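Local coordinates for Exo-poly-alpha-D-galacturonosidase (Thermotoga maritima, PDB 3JUR), which probably hydrolyses polygalacturonic acid from its chain ends, as a heat-tolerant glycoside hydrolase family 28 enzyme that assembles into a tetramer, at residues D[356-361]-D[390-395]; D[298-303]-D[327-332]; D[386-391]-D[416-421]. All coordinates share one frame; numbering follows the deposited sequence.

Interaction 1: D[356-361]-D[390-395]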
ATOM      1  N   ILE D 356     -18.658  -4.131  -7.492  1.00 21.57           N
ATOM      2  CA  ILE D 356     -19.095  -3.499  -8.735  1.00 21.91           C
ATOM      3  C   ILE D 356     -19.201  -4.582  -9.819  1.00 22.26           C
ATOM      4  O   ILE D 356     -18.228  -5.273 -10.115  1.00 22.16           O
ATOM      5  CB  ILE D 356     -18.122  -2.376  -9.177  1.00 21.99           C
ATOM      6  CG1 ILE D 356     -18.103  -1.238  -8.140  1.00 22.41           C
ATOM      7  CG2 ILE D 356     -18.498  -1.837 -10.555  1.00 22.15           C
ATOM      8  CD1 ILE D 356     -16.842  -0.371  -8.210  1.00 23.54           C
ATOM      9  N   ARG D 357     -20.395  -4.720 -10.392  1.00 22.48           N
ATOM     10  CA  ARG D 357     -20.666  -5.733 -11.390  1.00 23.04           C
ATOM     11  C   ARG D 357     -21.299  -5.123 -12.632  1.00 22.80           C
ATOM     12  O   ARG D 357     -22.336  -4.468 -12.548  1.00 23.00           O
ATOM     13  CB  ARG D 357     -21.600  -6.816 -10.822  1.00 22.84           C
ATOM     14  CG  ARG D 357     -21.958  -7.917 -11.824  1.00 24.66           C
ATOM     15  CD  ARG D 357     -20.840  -8.926 -11.906  1.00 26.67           C
ATOM     16  NE  ARG D 357     -21.033  -9.959 -12.923  1.00 28.41           N
ATOM     17  CZ  ARG D 357     -21.739 -11.076 -12.767  1.00 29.96           C
ATOM     18  NH1 ARG D 357     -21.819 -11.942 -13.768  1.00 31.16           N
ATOM     19  NH2 ARG D 357     -22.375 -11.333 -11.633  1.00 31.34           N
ATOM     20  N   ILE D 358     -20.674  -5.346 -13.782  1.00 22.57           N
ATOM     21  CA  ILE D 358     -21.293  -4.995 -15.061  1.00 22.84           C
ATOM     22  C   ILE D 358     -21.259  -6.227 -15.945  1.00 23.04           C
ATOM     23  O   ILE D 358     -20.185  -6.771 -16.232  1.00 23.15           O
ATOM     24  CB  ILE D 358     -20.615  -3.789 -15.755  1.00 22.89           C
ATOM     25  CG1 ILE D 358     -20.569  -2.586 -14.806  1.00 22.61           C
ATOM     26  CG2 ILE D 358     -21.359  -3.428 -17.063  1.00 22.54           C
ATOM     27  CD1 ILE D 358     -19.861  -1.366 -15.377  1.00 22.62           C
ATOM     28  N   ASN D 359     -22.444  -6.684 -16.338  1.00 22.96           N
ATOM     29  CA  ASN D 359     -22.594  -7.954 -17.051  1.00 22.95           C
ATOM     30  C   ASN D 359     -23.461  -7.807 -18.301  1.00 22.84           C
ATOM     31  O   ASN D 359     -24.644  -7.424 -18.209  1.00 22.04           O
ATOM     32  CB  ASN D 359     -23.189  -9.008 -16.107  1.00 23.10           C
ATOM     33  CG  ASN D 359     -23.262 -10.391 -16.735  1.00 24.52           C
ATOM     34  OD1 ASN D 359     -22.643 -10.658 -17.772  1.00 25.61           O
ATOM     35  ND2 ASN D 359     -24.026 -11.281 -16.107  1.00 25.30           N
ATOM     36  N   LEU D 360     -22.873  -8.098 -19.464  1.00 22.38           N
ATOM     37  CA  LEU D 360     -23.624  -8.030 -20.719  1.00 22.76           C
ATOM     38  C   LEU D 360     -24.012  -9.416 -21.229  1.00 23.24           C
ATOM     39  O   LEU D 360     -24.395  -9.568 -22.391  1.00 23.16           O
ATOM     40  CB  LEU D 360     -22.866  -7.239 -21.794  1.00 22.40           C
ATOM     41  CG  LEU D 360     -23.006  -5.716 -21.808  1.00 21.99           C
ATOM     42  CD1 LEU D 360     -22.399  -5.060 -20.565  1.00 19.70           C
ATOM     43  CD2 LEU D 360     -22.385  -5.150 -23.086  1.00 20.85           C
ATOM     44  N   ARG D 361     -23.930 -10.411 -20.345  1.00 24.17           N
ATOM     45  CA  ARG D 361     -24.281 -11.797 -20.670  1.00 25.29           C
ATOM     46  C   ARG D 361     -25.373 -12.341 -19.749  1.00 25.43           C
ATOM     47  O   ARG D 361     -25.393 -13.533 -19.446  1.00 25.33           O
ATOM     48  CB  ARG D 361     -23.053 -12.701 -20.574  1.00 25.53           C
ATOM     49  CG  ARG D 361     -21.973 -12.403 -21.580  1.00 27.71           C
ATOM     50  CD  ARG D 361     -20.648 -12.897 -21.061  1.00 32.13           C
ATOM     51  NE  ARG D 361     -19.553 -12.045 -21.514  1.00 35.48           N
ATOM     52  CZ  ARG D 361     -18.273 -12.234 -21.208  1.00 36.25           C
ATOM     53  NH1 ARG D 361     -17.912 -13.255 -20.435  1.00 37.16           N
ATOM     54  NH2 ARG D 361     -17.353 -11.400 -21.682  1.00 35.70           N
ATOM     55  N   VAL D 390     -14.127  -5.540  -8.642  1.00 19.40           N
ATOM     56  CA  VAL D 390     -14.625  -5.068  -9.937  1.00 19.74           C
ATOM     57  C   VAL D 390     -14.687  -6.236 -10.936  1.00 20.40           C
ATOM     58  O   VAL D 390     -13.667  -6.863 -11.248  1.00 20.71           O
ATOM     59  CB  VAL D 390     -13.754  -3.931 -10.518  1.00 20.05           C
ATOM     60  CG1 VAL D 390     -14.317  -3.445 -11.850  1.00 19.73           C
ATOM     61  CG2 VAL D 390     -13.637  -2.764  -9.546  1.00 19.18           C
ATOM     62  N   ARG D 391     -15.895  -6.527 -11.412  1.00 20.47           N
ATOM     63  CA  ARG D 391     -16.120  -7.560 -12.407  1.00 20.49           C
ATOM     64  C   ARG D 391     -16.918  -6.956 -13.563  1.00 20.93           C
ATOM     65  O   ARG D 391     -18.101  -6.634 -13.410  1.00 20.11           O
ATOM     66  CB  ARG D 391     -16.862  -8.737 -11.774  1.00 21.19           C
ATOM     67  CG  ARG D 391     -17.010  -9.961 -12.673  1.00 21.43           C
ATOM     68  CD  ARG D 391     -17.825 -11.034 -11.968  1.00 22.24           C
ATOM     69  NE  ARG D 391     -18.004 -12.214 -12.802  1.00 22.53           N
ATOM     70  CZ  ARG D 391     -18.613 -13.336 -12.419  1.00 23.51           C
ATOM     71  NH1 ARG D 391     -19.136 -13.455 -11.200  1.00 23.01           N
ATOM     72  NH2 ARG D 391     -18.705 -14.347 -13.271  1.00 23.00           N
ATOM     73  N   ILE D 392     -16.252  -6.767 -14.707  1.00 21.00           N
ATOM     74  CA  ILE D 392     -16.864  -6.085 -15.856  1.00 21.43           C
ATOM     75  C   ILE D 392     -16.728  -6.955 -17.096  1.00 21.61           C
ATOM     76  O   ILE D 392     -15.619  -7.257 -17.534  1.00 21.43           O
ATOM     77  CB  ILE D 392     -16.255  -4.666 -16.098  1.00 21.50           C
ATOM     78  CG1 ILE D 392     -16.561  -3.751 -14.910  1.00 20.54           C
ATOM     79  CG2 ILE D 392     -16.782  -4.052 -17.428  1.00 21.04           C
ATOM     80  CD1 ILE D 392     -15.728  -2.470 -14.867  1.00 20.98           C
ATOM     81  N   GLU D 393     -17.863  -7.384 -17.636  1.00 21.74           N
ATOM     82  CA  GLU D 393     -17.854  -8.272 -18.793  1.00 22.52           C
ATOM     83  C   GLU D 393     -18.752  -7.778 -19.930  1.00 21.96           C
ATOM     84  O   GLU D 393     -19.993  -7.781 -19.830  1.00 22.01           O
ATOM     85  CB  GLU D 393     -18.192  -9.707 -18.367  1.00 22.41           C
ATOM     86  CG  GLU D 393     -17.095 -10.313 -17.493  1.00 25.51           C
ATOM     87  CD  GLU D 393     -17.517 -11.563 -16.734  1.00 28.23           C
ATOM     88  OE1 GLU D 393     -17.007 -12.654 -17.080  1.00 29.96           O
ATOM     89  OE2 GLU D 393     -18.339 -11.462 -15.795  1.00 28.17           O
ATOM     90  N   GLY D 394     -18.101  -7.329 -20.995  1.00 21.66           N
ATOM     91  CA  GLY D 394     -18.783  -6.915 -22.218  1.00 21.40           C
ATOM     92  C   GLY D 394     -18.813  -8.034 -23.247  1.00 21.52           C
ATOM     93  O   GLY D 394     -18.634  -9.206 -22.914  1.00 21.26           O
ATOM     94  N   LEU D 395     -19.045  -7.668 -24.501  1.00 21.72           N
ATOM     95  CA  LEU D 395     -19.039  -8.635 -25.606  1.00 21.99           C
ATOM     96  C   LEU D 395     -17.963  -8.267 -26.623  1.00 21.86           C
ATOM     97  O   LEU D 395     -17.581  -7.105 -26.720  1.00 21.65           O
ATOM     98  CB  LEU D 395     -20.424  -8.708 -26.267  1.00 22.01           C
ATOM     99  CG  LEU D 395     -21.618  -8.889 -25.316  1.00 22.00           C
ATOM    100  CD1 LEU D 395     -22.938  -8.522 -25.995  1.00 22.31           C
ATOM    101  CD2 LEU D 395     -21.662 -10.305 -24.743  1.00 22.71           C
TER
HETATM  102  O   HOH W   1     -19.882  -9.562 -15.141  1.00 28.87           O
HETATM  103  O   HOH W   2     -20.769 -12.171 -16.624  1.00 37.48           O
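Strands 357-359 and 390-393 run parallel, 4.8 Å apart at closest approach and only 13° out of line, joined by a regular ladder in which R391 N, I358 N, E393 N and L360 N donate in turn to I356 O, R391 O, I358 O and E393 O. On one side of this ladder the aligned R357 and R391 put their guanidinium groups flat against each other, with centres 3.9 Å apart and planes 7° from parallel. R391 is fully extended, whereas R357 bends at its second torsion (chi2 81°), which turns its head back over its neighbour. R391 NE forms a salt bridge with E393 OE2 (3.1 Å), met from above the carboxylate plane, and R391 NH1 one with E354, which probably offsets the stacked like charges. A water also lies between R357 NH1 (3.1 Å) and E393 OE2 (2.7 Å). Further along, the flat side of the R361 guanidinium rests on E393 CB; R361 NH1 and E393 OE1 form a salt bridge in which no N-H points at the oxygen. In the plane of the same group, G394 O is gripped by two nitrogens, closely by R361 NH2 (2.8 Å) and more loosely by R361 NE (3.3 Å); E420 supplies a salt-bridge partner to R361. An Asx turn, N359 OD1 accepting from R361 N, shapes the chain where R361 departs. On the opposite side I356 sits beside V390, and I358 beside I392 (CD1 to CG1, 4.1 Å). I356 and I358 also pack on strands 372-379 and 400-406, and I392 on V400. Such stacking of like residues on successive turns, with aliphatic side chains inside, is characteristic of the right-handed parallel beta-helix.

Interaction 2: D[298-303]-D[327-332]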
ATOM      1  N   GLY D 298     -27.373  -3.408  -4.265  1.00 24.91           N
ATOM      2  CA  GLY D 298     -27.782  -2.174  -3.601  1.00 24.66           C
ATOM      3  C   GLY D 298     -28.428  -1.214  -4.583  1.00 24.68           C
ATOM      4  O   GLY D 298     -29.583  -0.815  -4.406  1.00 24.14           O
ATOM      5  N   LEU D 299     -27.660  -0.829  -5.601  1.00 24.56           N
ATOM      6  CA  LEU D 299     -28.175  -0.069  -6.733  1.00 24.48           C
ATOM      7  C   LEU D 299     -27.999  -0.892  -7.996  1.00 24.47           C
ATOM      8  O   LEU D 299     -26.871  -1.225  -8.381  1.00 24.60           O
ATOM      9  CB  LEU D 299     -27.470   1.282  -6.898  1.00 24.46           C
ATOM     10  CG  LEU D 299     -28.176   2.083  -8.011  1.00 25.34           C
ATOM     11  CD1 LEU D 299     -29.419   2.844  -7.480  1.00 25.95           C
ATOM     12  CD2 LEU D 299     -27.249   2.996  -8.752  1.00 25.14           C
ATOM     13  N   VAL D 300     -29.117  -1.206  -8.648  1.00 24.20           N
ATOM     14  CA  VAL D 300     -29.113  -2.113  -9.782  1.00 23.84           C
ATOM     15  C   VAL D 300     -29.743  -1.454 -11.010  1.00 24.25           C
ATOM     16  O   VAL D 300     -30.736  -0.728 -10.896  1.00 24.70           O
ATOM     17  CB  VAL D 300     -29.823  -3.443  -9.423  1.00 23.53           C
ATOM     18  CG1 VAL D 300     -29.695  -4.477 -10.547  1.00 22.56           C
ATOM     19  CG2 VAL D 300     -29.246  -4.015  -8.150  1.00 24.20           C
ATOM     20  N   ILE D 301     -29.137  -1.673 -12.175  1.00 24.16           N
ATOM     21  CA  ILE D 301     -29.750  -1.268 -13.441  1.00 24.16           C
ATOM     22  C   ILE D 301     -29.992  -2.536 -14.271  1.00 24.17           C
ATOM     23  O   ILE D 301     -29.085  -3.363 -14.421  1.00 24.18           O
ATOM     24  CB  ILE D 301     -28.882  -0.246 -14.262  1.00 24.10           C
ATOM     25  CG1 ILE D 301     -28.209   0.830 -13.386  1.00 23.90           C
ATOM     26  CG2 ILE D 301     -29.715   0.386 -15.377  1.00 23.40           C
ATOM     27  CD1 ILE D 301     -29.148   1.817 -12.711  1.00 23.41           C
ATOM     28  N   GLY D 302     -31.218  -2.697 -14.780  1.00 24.05           N
ATOM     29  CA  GLY D 302     -31.576  -3.847 -15.618  1.00 23.37           C
ATOM     30  C   GLY D 302     -32.198  -5.007 -14.853  1.00 23.32           C
ATOM     31  O   GLY D 302     -32.500  -4.874 -13.666  1.00 23.95           O
ATOM     32  N   SER D 303     -32.374  -6.161 -15.497  1.00 22.83           N
ATOM     33  CA  SER D 303     -31.927  -6.415 -16.874  1.00 22.51           C
ATOM     34  C   SER D 303     -32.907  -5.890 -17.919  1.00 22.64           C
ATOM     35  O   SER D 303     -32.588  -5.820 -19.106  1.00 22.31           O
ATOM     36  CB  SER D 303     -31.739  -7.911 -17.092  1.00 22.10           C
ATOM     37  OG  SER D 303     -33.000  -8.559 -17.212  1.00 22.70           O
ATOM     38  N   ARG D 327     -24.731  -2.867  -9.609  1.00 22.82           N
ATOM     39  CA  ARG D 327     -24.938  -3.957 -10.550  1.00 23.05           C
ATOM     40  C   ARG D 327     -25.631  -3.454 -11.818  1.00 22.66           C
ATOM     41  O   ARG D 327     -26.724  -2.907 -11.742  1.00 22.25           O
ATOM     42  CB  ARG D 327     -25.788  -5.027  -9.863  1.00 23.46           C
ATOM     43  CG  ARG D 327     -25.914  -6.344 -10.607  1.00 25.77           C
ATOM     44  CD  ARG D 327     -26.904  -7.242  -9.879  1.00 27.26           C
ATOM     45  NE  ARG D 327     -26.774  -8.632 -10.310  1.00 29.47           N
ATOM     46  CZ  ARG D 327     -27.655  -9.585 -10.023  1.00 29.80           C
ATOM     47  NH1 ARG D 327     -28.735  -9.304  -9.301  1.00 29.33           N
ATOM     48  NH2 ARG D 327     -27.454 -10.818 -10.464  1.00 31.20           N
ATOM     49  N   LEU D 328     -24.982  -3.625 -12.971  1.00 22.63           N
ATOM     50  CA  LEU D 328     -25.617  -3.395 -14.274  1.00 22.42           C
ATOM     51  C   LEU D 328     -25.756  -4.726 -15.030  1.00 22.48           C
ATOM     52  O   LEU D 328     -24.772  -5.455 -15.208  1.00 21.88           O
ATOM     53  CB  LEU D 328     -24.846  -2.353 -15.104  1.00 22.25           C
ATOM     54  CG  LEU D 328     -24.970  -0.860 -14.738  1.00 22.50           C
ATOM     55  CD1 LEU D 328     -24.364  -0.528 -13.377  1.00 22.11           C
ATOM     56  CD2 LEU D 328     -24.340   0.018 -15.801  1.00 22.13           C
ATOM     57  N   LYS D 329     -26.989  -5.045 -15.437  1.00 22.38           N
ATOM     58  CA  LYS D 329     -27.311  -6.310 -16.111  1.00 22.27           C
ATOM     59  C   LYS D 329     -28.015  -6.053 -17.436  1.00 21.89           C
ATOM     60  O   LYS D 329     -28.976  -5.281 -17.494  1.00 21.78           O
ATOM     61  CB  LYS D 329     -28.284  -7.163 -15.285  1.00 22.75           C
ATOM     62  CG  LYS D 329     -28.076  -7.190 -13.801  1.00 24.24           C
ATOM     63  CD  LYS D 329     -29.071  -8.133 -13.134  1.00 25.77           C
ATOM     64  CE  LYS D 329     -30.378  -7.426 -12.784  1.00 26.13           C
ATOM     65  NZ  LYS D 329     -31.220  -8.266 -11.877  1.00 24.93           N
ATOM     66  N   THR D 330     -27.566  -6.738 -18.484  1.00 21.17           N
ATOM     67  CA  THR D 330     -28.201  -6.685 -19.797  1.00 20.52           C
ATOM     68  C   THR D 330     -27.684  -7.846 -20.649  1.00 20.45           C
ATOM     69  O   THR D 330     -26.813  -8.601 -20.209  1.00 20.27           O
ATOM     70  CB  THR D 330     -27.938  -5.338 -20.509  1.00 20.50           C
ATOM     71  OG1 THR D 330     -28.685  -5.277 -21.733  1.00 20.77           O
ATOM     72  CG2 THR D 330     -26.434  -5.157 -20.798  1.00 20.05           C
ATOM     73  N   ASN D 331     -28.231  -7.994 -21.853  1.00 19.98           N
ATOM     74  CA  ASN D 331     -27.726  -8.951 -22.837  1.00 20.04           C
ATOM     75  C   ASN D 331     -28.113  -8.519 -24.253  1.00 20.24           C
ATOM     76  O   ASN D 331     -28.783  -7.497 -24.424  1.00 20.18           O
ATOM     77  CB  ASN D 331     -28.207 -10.377 -22.533  1.00 19.84           C
ATOM     78  CG  ASN D 331     -29.729 -10.506 -22.539  1.00 19.59           C
ATOM     79  OD1 ASN D 331     -30.421  -9.872 -23.338  1.00 19.78           O
ATOM     80  ND2 ASN D 331     -30.250 -11.344 -21.654  1.00 18.24           N
ATOM     81  N   SER D 332     -27.702  -9.292 -25.261  1.00 20.49           N
ATOM     82  CA  SER D 332     -27.949  -8.914 -26.656  1.00 20.86           C
ATOM     83  C   SER D 332     -29.376  -9.192 -27.178  1.00 21.30           C
ATOM     84  O   SER D 332     -29.648  -8.990 -28.364  1.00 21.44           O
ATOM     85  CB  SER D 332     -26.876  -9.497 -27.592  1.00 21.00           C
ATOM     86  OG  SER D 332     -26.806 -10.908 -27.494  1.00 21.20           O
TER
HETATM   87  O   HOH W   3     -33.604  -8.668 -14.326  1.00 29.02           O
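R327 and I301 are tied by the shortest hydrogen bond between these parallel strands, I301 N to R327 O (2.7 Å), with R327 N to L299 O and K329 N to I301 O (2.9 Å) continuing the ladder before and after it. These are adjacent rungs of the beta-helix, and the R327-L328-K329 triplet probably corresponds to the Arg-Ile-Lys motif of family 28, which in relatives lines the substrate cleft. The side chains of R327 and K329 both end at D261 and share it: R327 NH1 forms a salt bridge with OD1 of that residue, and K329 NZ one with OD2. K329 CD lies 3.6 Å above the centre of the R327 guanidinium, and a bend at chi3 (-88°) then carries the end of the lysine chain past G302 O. V300 CG1 fills the angle between the two basic chains, touching R327 CD and K329 CE (3.8 Å). On the face opposite V300 and R327, I301 CG1 lies alongside L328 CG (3.9 Å), and both residues pack on M338 of strand 337-349. Beyond the strand, G302 has backbone angles that call for glycine, and the peptide linking it to S303 is cis. This kink brings S303 CA to 3.2 Å from K329 O, and sets G302 O 3.4 Å from K329 CE while that carbonyl accepts a hydrogen bond from K266 NZ.

Interaction 3: D[386-391]-D[416-421]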
ATOM      1  N   GLY D 386     -15.865  -9.306  -0.555  1.00 21.56           N
ATOM      2  CA  GLY D 386     -16.286  -9.753  -1.884  1.00 21.49           C
ATOM      3  C   GLY D 386     -15.403 -10.808  -2.530  1.00 21.24           C
ATOM      4  O   GLY D 386     -14.217 -10.916  -2.232  1.00 20.52           O
ATOM      5  N   LYS D 387     -16.004 -11.592  -3.416  1.00 20.87           N
ATOM      6  CA  LYS D 387     -15.244 -12.452  -4.323  1.00 20.95           C
ATOM      7  C   LYS D 387     -14.544 -11.578  -5.358  1.00 20.48           C
ATOM      8  O   LYS D 387     -13.411 -11.868  -5.747  1.00 20.27           O
ATOM      9  CB  LYS D 387     -16.162 -13.487  -4.995  1.00 20.78           C
ATOM     10  CG  LYS D 387     -16.630 -14.569  -4.036  1.00 21.90           C
ATOM     11  CD  LYS D 387     -17.928 -15.248  -4.466  1.00 22.64           C
ATOM     12  CE  LYS D 387     -18.458 -16.118  -3.320  1.00 23.98           C
ATOM     13  NZ  LYS D 387     -19.732 -16.821  -3.661  1.00 25.02           N
ATOM     14  N   TYR D 388     -15.228 -10.511  -5.782  1.00 20.07           N
ATOM     15  CA  TYR D 388     -14.699  -9.528  -6.737  1.00 20.27           C
ATOM     16  C   TYR D 388     -14.904  -8.099  -6.248  1.00 20.31           C
ATOM     17  O   TYR D 388     -15.967  -7.765  -5.724  1.00 20.26           O
ATOM     18  CB  TYR D 388     -15.406  -9.653  -8.088  1.00 19.97           C
ATOM     19  CG  TYR D 388     -15.194 -10.976  -8.781  1.00 20.59           C
ATOM     20  CD1 TYR D 388     -14.243 -11.106  -9.795  1.00 19.10           C
ATOM     21  CD2 TYR D 388     -15.946 -12.100  -8.421  1.00 20.54           C
ATOM     22  CE1 TYR D 388     -14.050 -12.325 -10.438  1.00 21.38           C
ATOM     23  CE2 TYR D 388     -15.764 -13.326  -9.057  1.00 21.31           C
ATOM     24  CZ  TYR D 388     -14.817 -13.430 -10.062  1.00 22.12           C
ATOM     25  OH  TYR D 388     -14.639 -14.639 -10.678  1.00 23.00           O
ATOM     26  N   ALA D 389     -13.892  -7.256  -6.416  1.00 19.97           N
ATOM     27  CA  ALA D 389     -14.098  -5.821  -6.234  1.00 19.90           C
ATOM     28  C   ALA D 389     -14.752  -5.272  -7.500  1.00 19.66           C
ATOM     29  O   ALA D 389     -15.803  -4.626  -7.441  1.00 19.58           O
ATOM     30  CB  ALA D 389     -12.762  -5.101  -5.944  1.00 19.64           C
ATOM     31  N   VAL D 390     -14.127  -5.540  -8.642  1.00 19.40           N
ATOM     32  CA  VAL D 390     -14.625  -5.068  -9.937  1.00 19.74           C
ATOM     33  C   VAL D 390     -14.687  -6.236 -10.936  1.00 20.40           C
ATOM     34  O   VAL D 390     -13.667  -6.863 -11.248  1.00 20.71           O
ATOM     35  CB  VAL D 390     -13.754  -3.931 -10.518  1.00 20.05           C
ATOM     36  CG1 VAL D 390     -14.317  -3.445 -11.850  1.00 19.73           C
ATOM     37  CG2 VAL D 390     -13.637  -2.764  -9.546  1.00 19.18           C
ATOM     38  N   ARG D 391     -15.895  -6.527 -11.412  1.00 20.47           N
ATOM     39  CA  ARG D 391     -16.120  -7.560 -12.407  1.00 20.49           C
ATOM     40  C   ARG D 391     -16.918  -6.956 -13.563  1.00 20.93           C
ATOM     41  O   ARG D 391     -18.101  -6.634 -13.410  1.00 20.11           O
ATOM     42  CB  ARG D 391     -16.862  -8.737 -11.774  1.00 21.19           C
ATOM     43  CG  ARG D 391     -17.010  -9.961 -12.673  1.00 21.43           C
ATOM     44  CD  ARG D 391     -17.825 -11.034 -11.968  1.00 22.24           C
ATOM     45  NE  ARG D 391     -18.004 -12.214 -12.802  1.00 22.53           N
ATOM     46  CZ  ARG D 391     -18.613 -13.336 -12.419  1.00 23.51           C
ATOM     47  NH1 ARG D 391     -19.136 -13.455 -11.200  1.00 23.01           N
ATOM     48  NH2 ARG D 391     -18.705 -14.347 -13.271  1.00 23.00           N
ATOM     49  N   SER D 416      -9.360  -8.494  -7.411  1.00 21.31           N
ATOM     50  CA  SER D 416      -9.502  -7.040  -7.596  1.00 21.06           C
ATOM     51  C   SER D 416     -10.240  -6.685  -8.885  1.00 20.85           C
ATOM     52  O   SER D 416     -11.239  -5.961  -8.853  1.00 21.09           O
ATOM     53  CB  SER D 416      -8.136  -6.347  -7.565  1.00 20.55           C
ATOM     54  OG  SER D 416      -7.523  -6.540  -6.310  1.00 21.15           O
ATOM     55  N   VAL D 417      -9.745  -7.176 -10.021  1.00 20.58           N
ATOM     56  CA  VAL D 417     -10.364  -6.863 -11.310  1.00 20.75           C
ATOM     57  C   VAL D 417     -10.528  -8.118 -12.180  1.00 21.02           C
ATOM     58  O   VAL D 417      -9.585  -8.899 -12.375  1.00 20.28           O
ATOM     59  CB  VAL D 417      -9.591  -5.749 -12.099  1.00 21.10           C
ATOM     60  CG1 VAL D 417     -10.267  -5.441 -13.460  1.00 20.79           C
ATOM     61  CG2 VAL D 417      -9.485  -4.466 -11.278  1.00 20.47           C
ATOM     62  N   LEU D 418     -11.749  -8.316 -12.662  1.00 21.07           N
ATOM     63  CA  LEU D 418     -11.989  -9.199 -13.790  1.00 21.13           C
ATOM     64  C   LEU D 418     -12.567  -8.311 -14.874  1.00 20.78           C
ATOM     65  O   LEU D 418     -13.631  -7.709 -14.691  1.00 20.78           O
ATOM     66  CB  LEU D 418     -12.936 -10.354 -13.430  1.00 21.28           C
ATOM     67  CG  LEU D 418     -13.227 -11.379 -14.539  1.00 22.63           C
ATOM     68  CD1 LEU D 418     -13.647 -12.723 -13.974  1.00 24.21           C
ATOM     69  CD2 LEU D 418     -14.314 -10.864 -15.473  1.00 24.42           C
ATOM     70  N   LEU D 419     -11.838  -8.199 -15.980  1.00 20.64           N
ATOM     71  CA  LEU D 419     -12.269  -7.396 -17.117  1.00 20.68           C
ATOM     72  C   LEU D 419     -12.228  -8.235 -18.381  1.00 20.77           C
ATOM     73  O   LEU D 419     -11.213  -8.856 -18.682  1.00 20.60           O
ATOM     74  CB  LEU D 419     -11.381  -6.156 -17.294  1.00 20.32           C
ATOM     75  CG  LEU D 419     -11.774  -5.206 -18.443  1.00 20.96           C
ATOM     76  CD1 LEU D 419     -13.041  -4.404 -18.099  1.00 18.25           C
ATOM     77  CD2 LEU D 419     -10.625  -4.265 -18.816  1.00 20.46           C
ATOM     78  N   GLU D 420     -13.338  -8.258 -19.112  1.00 21.18           N
ATOM     79  CA  GLU D 420     -13.356  -8.859 -20.438  1.00 22.07           C
ATOM     80  C   GLU D 420     -14.201  -8.011 -21.374  1.00 21.87           C
ATOM     81  O   GLU D 420     -15.394  -7.779 -21.120  1.00 22.18           O
ATOM     82  CB  GLU D 420     -13.852 -10.312 -20.405  1.00 22.31           C
ATOM     83  CG  GLU D 420     -13.442 -11.094 -21.667  1.00 25.90           C
ATOM     84  CD  GLU D 420     -13.930 -12.540 -21.704  1.00 29.44           C
ATOM     85  OE1 GLU D 420     -15.122 -12.800 -21.417  1.00 31.64           O
ATOM     86  OE2 GLU D 420     -13.117 -13.418 -22.052  1.00 31.87           O
ATOM     87  N   PHE D 421     -13.576  -7.558 -22.457  1.00 21.56           N
ATOM     88  CA  PHE D 421     -14.228  -6.691 -23.447  1.00 21.52           C
ATOM     89  C   PHE D 421     -14.766  -5.408 -22.800  1.00 21.77           C
ATOM     90  O   PHE D 421     -15.966  -5.102 -22.846  1.00 21.49           O
ATOM     91  CB  PHE D 421     -15.325  -7.445 -24.205  1.00 21.42           C
ATOM     92  CG  PHE D 421     -14.855  -8.733 -24.848  1.00 21.18           C
ATOM     93  CD1 PHE D 421     -13.774  -8.743 -25.726  1.00 20.98           C
ATOM     94  CD2 PHE D 421     -15.515  -9.929 -24.592  1.00 21.01           C
ATOM     95  CE1 PHE D 421     -13.342  -9.929 -26.333  1.00 21.36           C
ATOM     96  CE2 PHE D 421     -15.091 -11.126 -25.196  1.00 21.97           C
ATOM     97  CZ  PHE D 421     -14.004 -11.122 -26.065  1.00 21.08           C
TER
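V390 is held to the next rung by two backbone hydrogen bonds: its N donates to S416 O (2.9 Å), and its O accepts from L418 N (2.8 Å). The first is bent, 143° at the hydrogen, whereas the second is nearly straight at 168°. The difference is consistent with the chain path, since both A389 and S416 sit at corners where the backbone swings from one face of the beta-helix to the next, and they lie opposite each other in register. At this corner A389 CB rests on S416 O (3.4 Å). V417 CA, 3.3 Å from V390 O, and R391 CA, facing L418 O, add weak CH...O contacts to the parallel pairing.

Apolar contacts gather on L418. Its CD1 touches the ring of Y388 at CE1 (3.6 Å), and its CB lies against the same part of the ring, while CD2 reaches R391 CG (4.0 Å). With CG anti to its own backbone N (chi1 -178°), L418 runs alongside R391, and its forked end spans both neighbours. On the other face of the strands the contact is slighter: V390 meets V417 only at the edge of van der Waals range.

Cation-pi contact completes the cluster. R391 CD stands over the centre of the Y388 ring, and Y388 CZ lies over the guanidinium face, toward its rim, so Y388 packs on R391 from within its own segment.

Strand 415-419 is paired on its other side with the antiparallel strand 444-447, and S416 and V417 both face L447 in a classic beta bulge. Toward the interior, M431 of strand 429-431 packs against A389, V390 and S416, joining the corner to another face of the beta-helix.

All three interactions belong to one largely parallel sheet of the beta-helix, whose successive strands 299-301, 327-329, 357-359, 388-393 and 415-419 lie side by side. Interaction 2 comes first along the chain and closes before interaction 1 opens; interaction 3 then begins on strand 388-393, sharing V390 and R391 with interaction 1. Centres of interactions 2 and 1 lie about 9 Å apart, those of 1 and 3 about 8 Å, and those of 2 and 3 about 16 Å. Strand 357-359 bonds to L328, bridging interactions 2 and 1. The face thus runs from the probable substrate cleft at interaction 2 to the C-terminal turns.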